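Local coordinates for protein CT296 (Chlamydia trachomatis, PDB 3QH6) that is of unknown function but structurally resembles Fe(II) 2-oxoglutarate-dependent enzymes, which are built on a cupin-type beta fold, at residues L9-Y14 against G19-E24; F137-G140 against T144-I147. All coordinates share one frame; numbering follows the deposited sequence.

Interaction 1: residues L9-Y14 against G19-E24; sequences LEHKRY and GHILFE
The edge of the Phe23 ring is directed at one face of the His11 imidazole, an edge-to-face (T-shaped) pair with ring centroids 5.0 Å apart and planes at 79°. Phe23 CE2 stands over the middle of the imidazole, 3.8 Å above its plane, so the ring atoms of His11 lie at nearly equal distances from it. Around the Tyr14 ring, the carbonyl oxygen of His20 comes in at the edge, Tyr14 CD2 to His20 O being 3.4 Å, while Ile21 CB approaches obliquely. The pairs belong to a helix-turn-strand unit: helix 9-18 ends at Gly19, whose positive phi marks the departure from helical geometry, and the chain returns as strand 20-23, an outermost strand of the antiparallel sheet. The axes of helix 9-14 and strand 20-23 approach to 8.2 Å at 133°, which leaves side chains to bridge the gap, with no direct hydrogen bond between the two segments.

Ile21 packs against both aromatic residues of the helix. Its CG1 is anti to the backbone N (chi1 180°), and the extended chain carries CD1 to the helix backbone, 3.5 Å from His11 O. The same methyl also packs against the CB atoms of His11 and Tyr14. His11 ND1 is engaged within its own part of the chain, by a hydrogen bond with the backbone N of His8, which helps to fix the imidazole that receives Phe23. On the other flank, His20 O is buried without a hydrogen-bonding partner. The side chains of Tyr14 and His20 are joined through one water, which lies 2.8 Å from Tyr14 OH and, in the plane of the imidazole at its edge, 3.0 Å from His20 NE2.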
ATOM      1  N   LEU A   9     -11.424 -13.313   9.668  1.00 19.61           N
ATOM      2  CA  LEU A   9     -12.770 -12.724   9.643  1.00 21.00           C
ATOM      3  C   LEU A   9     -12.858 -11.387  10.399  1.00 21.94           C
ATOM      4  O   LEU A   9     -13.594 -10.462  10.005  1.00 21.58           O
ATOM      5  CB  LEU A   9     -13.756 -13.729  10.224  1.00 21.12           C
ATOM      6  CG  LEU A   9     -15.202 -13.247  10.304  1.00 35.25           C
ATOM      7  CD1 LEU A   9     -15.650 -12.817   8.913  1.00 33.79           C
ATOM      8  CD2 LEU A   9     -16.090 -14.341  10.883  1.00 40.61           C
ATOM      9  N   GLU A  10     -12.075 -11.220  11.454  1.00 19.49           N
ATOM     10  CA  GLU A  10     -12.187  -9.972  12.217  1.00 17.84           C
ATOM     11  C   GLU A  10     -11.489  -8.813  11.536  1.00 18.07           C
ATOM     12  O   GLU A  10     -11.831  -7.638  11.782  1.00 17.50           O
ATOM     13  CB  GLU A  10     -11.619 -10.141  13.631  1.00 19.35           C
ATOM     14  CG  GLU A  10     -12.454 -11.023  14.562  1.00 19.47           C
ATOM     15  CD  GLU A  10     -13.882 -10.499  14.804  1.00 31.28           C
ATOM     16  OE1 GLU A  10     -14.104  -9.266  14.776  1.00 27.04           O
ATOM     17  OE2 GLU A  10     -14.782 -11.331  15.029  1.00 26.10           O
ATOM     18  N   HIS A  11     -10.489  -9.125  10.700  1.00 20.34           N
ATOM     19  CA  HIS A  11      -9.887  -8.110   9.848  1.00 18.45           C
ATOM     20  C   HIS A  11     -10.931  -7.647   8.813  1.00 21.78           C
ATOM     21  O   HIS A  11     -11.099  -6.447   8.562  1.00 17.57           O
ATOM     22  CB  HIS A  11      -8.638  -8.649   9.142  1.00 17.91           C
ATOM     23  CG  HIS A  11      -7.556  -9.087  10.079  1.00 17.27           C
ATOM     24  ND1 HIS A  11      -6.749 -10.179   9.827  1.00 19.88           N
ATOM     25  CD2 HIS A  11      -7.149  -8.579  11.266  1.00 17.73           C
ATOM     26  CE1 HIS A  11      -5.895 -10.335  10.829  1.00 24.56           C
ATOM     27  NE2 HIS A  11      -6.106  -9.368  11.709  1.00 20.41           N
ATOM     28  N   LYS A  12     -11.652  -8.596   8.228  1.00 13.79           N
ATOM     29  CA  LYS A  12     -12.717  -8.230   7.279  1.00 19.37           C
ATOM     30  C   LYS A  12     -13.758  -7.356   7.957  1.00 20.84           C
ATOM     31  O   LYS A  12     -14.240  -6.341   7.393  1.00 19.95           O
ATOM     32  CB  LYS A  12     -13.388  -9.476   6.667  1.00 16.59           C
ATOM     33  CG  LYS A  12     -12.501 -10.318   5.714  1.00 28.28           C
ATOM     34  CD  LYS A  12     -13.139 -11.694   5.487  1.00 38.42           C
ATOM     35  CE  LYS A  12     -12.245 -12.632   4.693  1.00 59.37           C
ATOM     36  NZ  LYS A  12     -12.823 -12.886   3.341  1.00 72.51           N
ATOM     37  N   ARG A  13     -14.120  -7.711   9.187  1.00 19.79           N
ATOM     38  CA  ARG A  13     -15.163  -6.982   9.899  1.00 18.19           C
ATOM     39  C   ARG A  13     -14.711  -5.593  10.225  1.00 19.84           C
ATOM     40  O   ARG A  13     -15.500  -4.673  10.148  1.00 22.15           O
ATOM     41  CB  ARG A  13     -15.551  -7.720  11.192  1.00 19.37           C
ATOM     42  CG  ARG A  13     -16.277  -9.011  10.898  1.00 20.49           C
ATOM     43  CD  ARG A  13     -16.578  -9.830  12.166  1.00 31.31           C
ATOM     44  NE  ARG A  13     -17.616 -10.810  11.867  1.00 29.93           N
ATOM     45  CZ  ARG A  13     -17.938 -11.840  12.637  1.00 37.13           C
ATOM     46  NH1 ARG A  13     -17.279 -12.066  13.769  1.00 30.23           N
ATOM     47  NH2 ARG A  13     -18.916 -12.655  12.264  1.00 34.35           N
ATOM     48  N   TYR A  14     -13.435  -5.425  10.569  1.00 18.21           N
ATOM     49  CA  TYR A  14     -12.928  -4.084  10.869  1.00 18.27           C
ATOM     50  C   TYR A  14     -13.008  -3.220   9.592  1.00 20.67           C
ATOM     51  O   TYR A  14     -13.462  -2.075   9.635  1.00 21.01           O
ATOM     52  CB  TYR A  14     -11.483  -4.147  11.389  1.00 20.11           C
ATOM     53  CG  TYR A  14     -11.012  -2.833  11.992  1.00 22.07           C
ATOM     54  CD1 TYR A  14     -11.204  -2.566  13.340  1.00 21.16           C
ATOM     55  CD2 TYR A  14     -10.423  -1.842  11.202  1.00 20.42           C
ATOM     56  CE1 TYR A  14     -10.797  -1.383  13.899  1.00 23.21           C
ATOM     57  CE2 TYR A  14     -10.014  -0.630  11.764  1.00 26.99           C
ATOM     58  CZ  TYR A  14     -10.204  -0.417  13.115  1.00 28.91           C
ATOM     59  OH  TYR A  14      -9.817   0.769  13.704  1.00 27.50           O
ATOM     60  N   GLY A  19     -14.137   1.072   6.807  1.00 18.92           N
ATOM     61  CA  GLY A  19     -13.624   1.388   5.469  1.00 17.42           C
ATOM     62  C   GLY A  19     -12.101   1.452   5.301  1.00 21.24           C
ATOM     63  O   GLY A  19     -11.596   1.883   4.279  1.00 23.66           O
ATOM     64  N   HIS A  20     -11.347   1.007   6.311  1.00 15.73           N
ATOM     65  CA  HIS A  20      -9.923   0.922   6.170  1.00 12.30           C
ATOM     66  C   HIS A  20      -9.476  -0.091   7.213  1.00 10.68           C
ATOM     67  O   HIS A  20     -10.231  -0.401   8.150  1.00 18.16           O
ATOM     68  CB  HIS A  20      -9.221   2.271   6.446  1.00 17.13           C
ATOM     69  CG  HIS A  20      -9.360   2.749   7.866  1.00 22.47           C
ATOM     70  ND1 HIS A  20     -10.267   3.724   8.240  1.00 24.99           N
ATOM     71  CD2 HIS A  20      -8.717   2.380   9.001  1.00 27.76           C
ATOM     72  CE1 HIS A  20     -10.181   3.922   9.550  1.00 22.28           C
ATOM     73  NE2 HIS A  20      -9.242   3.128  10.031  1.00 26.49           N
ATOM     74  N   ILE A  21      -8.268  -0.562   7.051  1.00 13.91           N
ATOM     75  CA  ILE A  21      -7.629  -1.362   8.116  1.00 15.21           C
ATOM     76  C   ILE A  21      -6.128  -1.213   7.989  1.00 18.32           C
ATOM     77  O   ILE A  21      -5.558  -1.290   6.882  1.00 20.76           O
ATOM     78  CB  ILE A  21      -8.066  -2.852   8.040  1.00 16.66           C
ATOM     79  CG1 ILE A  21      -7.392  -3.664   9.138  1.00 20.13           C
ATOM     80  CG2 ILE A  21      -7.753  -3.474   6.665  1.00 15.66           C
ATOM     81  CD1 ILE A  21      -8.009  -5.086   9.346  1.00 23.93           C
ATOM     82  N   LEU A  22      -5.473  -1.008   9.125  1.00 19.61           N
ATOM     83  CA  LEU A  22      -4.025  -0.814   9.181  1.00 16.62           C
ATOM     84  C   LEU A  22      -3.339  -2.069   9.681  1.00 17.54           C
ATOM     85  O   LEU A  22      -3.736  -2.590  10.724  1.00 23.18           O
ATOM     86  CB  LEU A  22      -3.747   0.331  10.193  1.00 18.58           C
ATOM     87  CG  LEU A  22      -2.261   0.589  10.495  1.00 19.33           C
ATOM     88  CD1 LEU A  22      -1.502   0.946   9.230  1.00 25.05           C
ATOM     89  CD2 LEU A  22      -2.083   1.706  11.534  1.00 26.50           C
ATOM     90  N   PHE A  23      -2.307  -2.544   8.974  1.00 18.90           N
ATOM     91  CA  PHE A  23      -1.551  -3.749   9.391  1.00 17.34           C
ATOM     92  C   PHE A  23      -0.105  -3.427   9.662  1.00 28.56           C
ATOM     93  O   PHE A  23       0.582  -2.863   8.803  1.00 22.92           O
ATOM     94  CB  PHE A  23      -1.552  -4.826   8.271  1.00 17.98           C
ATOM     95  CG  PHE A  23      -2.858  -5.546   8.113  1.00 21.16           C
ATOM     96  CD1 PHE A  23      -3.741  -5.212   7.113  1.00 17.04           C
ATOM     97  CD2 PHE A  23      -3.191  -6.581   8.961  1.00 19.35           C
ATOM     98  CE1 PHE A  23      -4.948  -5.874   6.977  1.00 25.22           C
ATOM     99  CE2 PHE A  23      -4.392  -7.231   8.814  1.00 19.61           C
ATOM    100  CZ  PHE A  23      -5.253  -6.893   7.832  1.00 19.10           C
ATOM    101  N   GLU A  24       0.386  -3.842  10.827  1.00 20.55           N
ATOM    102  CA  GLU A  24       1.817  -3.850  11.081  1.00 24.38           C
ATOM    103  C   GLU A  24       2.462  -4.989  10.306  1.00 29.15           C
ATOM    104  O   GLU A  24       1.895  -6.076  10.217  1.00 30.22           O
ATOM    105  CB  GLU A  24       2.094  -4.053  12.583  1.00 26.11           C
ATOM    106  CG  GLU A  24       3.579  -3.992  12.918  1.00 41.33           C
ATOM    107  CD  GLU A  24       3.882  -4.137  14.411  1.00 50.88           C
ATOM    108  OE1 GLU A  24       2.928  -4.219  15.226  1.00 44.91           O
ATOM    109  OE2 GLU A  24       5.089  -4.161  14.751  1.00 56.80           O
TER
HETATM  110  O   HOH W   1      -7.849   2.336  12.568  1.00 46.99           O

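Interaction 2: residues F137-G140 against T144-I147; sequences FDWG and TAII
Residues 137-140 run as an extended loop with beta-like phi/psi values, and the chain comes back through Thr144 into strand 145-151; the closest CA atoms across the gap are those of Trp139 and Thr144, 7.3 Å apart. No hydrogen bond joins the two segments, so the contact rests on the Trp139 indole, laid against the start of the strand. Its CG sits between the backbone N and the carbonyl carbon (chi1 56°), turning one ring face to the strand. Ala145 CB is 3.9 Å from the centroid of the six-membered ring and 13° off its normal, a CH-pi contact over the face. The pyrrole end reaches further back along the chain, with Trp139 NE1 3.9 Å from Thr144 CA.

Strand 145-151 lies between strands 111-116 and 91-98 in the antiparallel sheet of this cupin-clan domain, and the Trp139 side chain also touches Val98 of the latter. Trp139 NE1 hydrogen-bonds to Gln99 O, just after strand 91-98, which helps to fix the indole's rotation. On the opposite face, Asp138 OD1 stands 3.8 Å above the indole plane, toward its rim; the same oxygen accepts a hydrogen bond from Trp139 N (2.8 Å) on its anti side, 22° out of the carboxylate plane.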
ATOM      1  N   PHE A 137      -2.960   6.825  10.209  1.00 24.19           N
ATOM      2  CA  PHE A 137      -1.548   6.513   9.976  1.00 27.49           C
ATOM      3  C   PHE A 137      -0.754   7.697   9.436  1.00 27.17           C
ATOM      4  O   PHE A 137      -1.205   8.419   8.538  1.00 28.27           O
ATOM      5  CB  PHE A 137      -1.408   5.331   8.995  1.00 28.18           C
ATOM      6  CG  PHE A 137       0.031   4.915   8.761  1.00 26.91           C
ATOM      7  CD1 PHE A 137       0.719   4.190   9.719  1.00 30.27           C
ATOM      8  CD2 PHE A 137       0.697   5.269   7.592  1.00 28.53           C
ATOM      9  CE1 PHE A 137       2.057   3.823   9.516  1.00 26.10           C
ATOM     10  CE2 PHE A 137       2.041   4.912   7.383  1.00 32.52           C
ATOM     11  CZ  PHE A 137       2.717   4.180   8.354  1.00 35.40           C
ATOM     12  N   ASP A 138       0.446   7.860   9.960  1.00 32.34           N
ATOM     13  CA  ASP A 138       1.350   8.879   9.457  1.00 33.93           C
ATOM     14  C   ASP A 138       2.794   8.482   9.757  1.00 28.47           C
ATOM     15  O   ASP A 138       3.052   7.604  10.596  1.00 31.08           O
ATOM     16  CB  ASP A 138       1.021  10.241  10.075  1.00 45.55           C
ATOM     17  CG  ASP A 138       1.261  11.402   9.109  1.00 55.54           C
ATOM     18  OD1 ASP A 138       2.061  11.251   8.156  1.00 50.66           O
ATOM     19  OD2 ASP A 138       0.642  12.472   9.298  1.00 55.76           O
ATOM     20  N   TRP A 139       3.727   9.132   9.064  1.00 33.82           N
ATOM     21  CA  TRP A 139       5.153   8.821   9.160  1.00 40.09           C
ATOM     22  C   TRP A 139       5.971  10.111   9.294  1.00 41.19           C
ATOM     23  O   TRP A 139       5.501  11.180   8.932  1.00 46.09           O
ATOM     24  CB  TRP A 139       5.592   8.022   7.922  1.00 31.08           C
ATOM     25  CG  TRP A 139       5.307   8.710   6.575  1.00 36.44           C
ATOM     26  CD1 TRP A 139       6.187   9.449   5.834  1.00 36.72           C
ATOM     27  CD2 TRP A 139       4.075   8.686   5.823  1.00 30.11           C
ATOM     28  NE1 TRP A 139       5.578   9.898   4.679  1.00 32.81           N
ATOM     29  CE2 TRP A 139       4.285   9.443   4.650  1.00 26.34           C
ATOM     30  CE3 TRP A 139       2.814   8.107   6.037  1.00 33.23           C
ATOM     31  CZ2 TRP A 139       3.282   9.641   3.689  1.00 24.45           C
ATOM     32  CZ3 TRP A 139       1.812   8.310   5.080  1.00 34.38           C
ATOM     33  CH2 TRP A 139       2.058   9.066   3.922  1.00 26.10           C
ATOM     34  N   GLY A 140       7.190  10.004   9.810  1.00 43.39           N
ATOM     35  CA  GLY A 140       8.017  11.165  10.097  1.00 44.36           C
ATOM     36  C   GLY A 140       8.473  11.882   8.847  1.00 43.44           C
ATOM     37  O   GLY A 140       8.472  11.308   7.763  1.00 37.71           O
ATOM     38  N   THR A 144       9.179   8.042   3.697  1.00 28.58           N
ATOM     39  CA  THR A 144       8.281   8.120   2.558  1.00 21.98           C
ATOM     40  C   THR A 144       7.349   6.912   2.495  1.00 30.22           C
ATOM     41  O   THR A 144       7.468   5.959   3.259  1.00 25.31           O
ATOM     42  CB  THR A 144       9.048   8.217   1.206  1.00 35.54           C
ATOM     43  OG1 THR A 144       9.655   6.951   0.899  1.00 24.05           O
ATOM     44  CG2 THR A 144      10.111   9.312   1.243  1.00 27.14           C
ATOM     45  N   ALA A 145       6.410   6.964   1.568  1.00 20.99           N
ATOM     46  CA  ALA A 145       5.446   5.903   1.426  1.00 21.62           C
ATOM     47  C   ALA A 145       5.054   5.827  -0.031  1.00 26.11           C
ATOM     48  O   ALA A 145       5.352   6.733  -0.819  1.00 19.41           O
ATOM     49  CB  ALA A 145       4.226   6.176   2.310  1.00 18.36           C
ATOM     50  N   ILE A 146       4.399   4.739  -0.403  1.00 22.41           N
ATOM     51  CA  ILE A 146       3.892   4.628  -1.766  1.00 16.31           C
ATOM     52  C   ILE A 146       2.412   4.269  -1.695  1.00 18.04           C
ATOM     53  O   ILE A 146       2.008   3.412  -0.909  1.00 19.96           O
ATOM     54  CB  ILE A 146       4.715   3.616  -2.630  1.00 17.78           C
ATOM     55  CG1 ILE A 146       4.248   3.637  -4.097  1.00 15.91           C
ATOM     56  CG2 ILE A 146       4.682   2.156  -2.069  1.00 21.19           C
ATOM     57  CD1 ILE A 146       5.176   2.828  -4.989  1.00 21.99           C
ATOM     58  N   ILE A 147       1.585   5.014  -2.432  1.00 15.76           N
ATOM     59  CA  ILE A 147       0.176   4.709  -2.479  0.50 14.45           C
ATOM     60  C   ILE A 147      -0.068   3.904  -3.740  1.00 21.16           C
ATOM     61  O   ILE A 147       0.413   4.251  -4.814  1.00 21.82           O
ATOM     62  CB  ILE A 147      -0.715   5.987  -2.444  0.50 22.07           C
ATOM     63  CG1 ILE A 147      -2.185   5.579  -2.480  0.50 19.42           C
ATOM     64  CG2 ILE A 147      -0.376   6.958  -3.578  0.50 24.11           C
ATOM     65  CD1 ILE A 147      -2.735   5.239  -1.085  0.50 14.47           C
TER

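Overall arrangement
Interaction 1 closes before interaction 2 opens along the chain, and their centres are about 18 Å apart. Both reach the same antiparallel sheet, but at different strands: 20-23 is an outermost one, whereas 145-151 is internal, separated from it in the strand order by 125-128 and 111-116. Interaction 1 thus sets helix 9-18 beside the sheet margin near the surface, while interaction 2 lays a connecting loop over a more buried part. The two nevertheless meet where Leu22 CD1 packs 4.0 Å from Phe137 CD1. The N-terminal strand and the loop preceding the last strand are therefore in direct apolar contact within one cupin-clan domain.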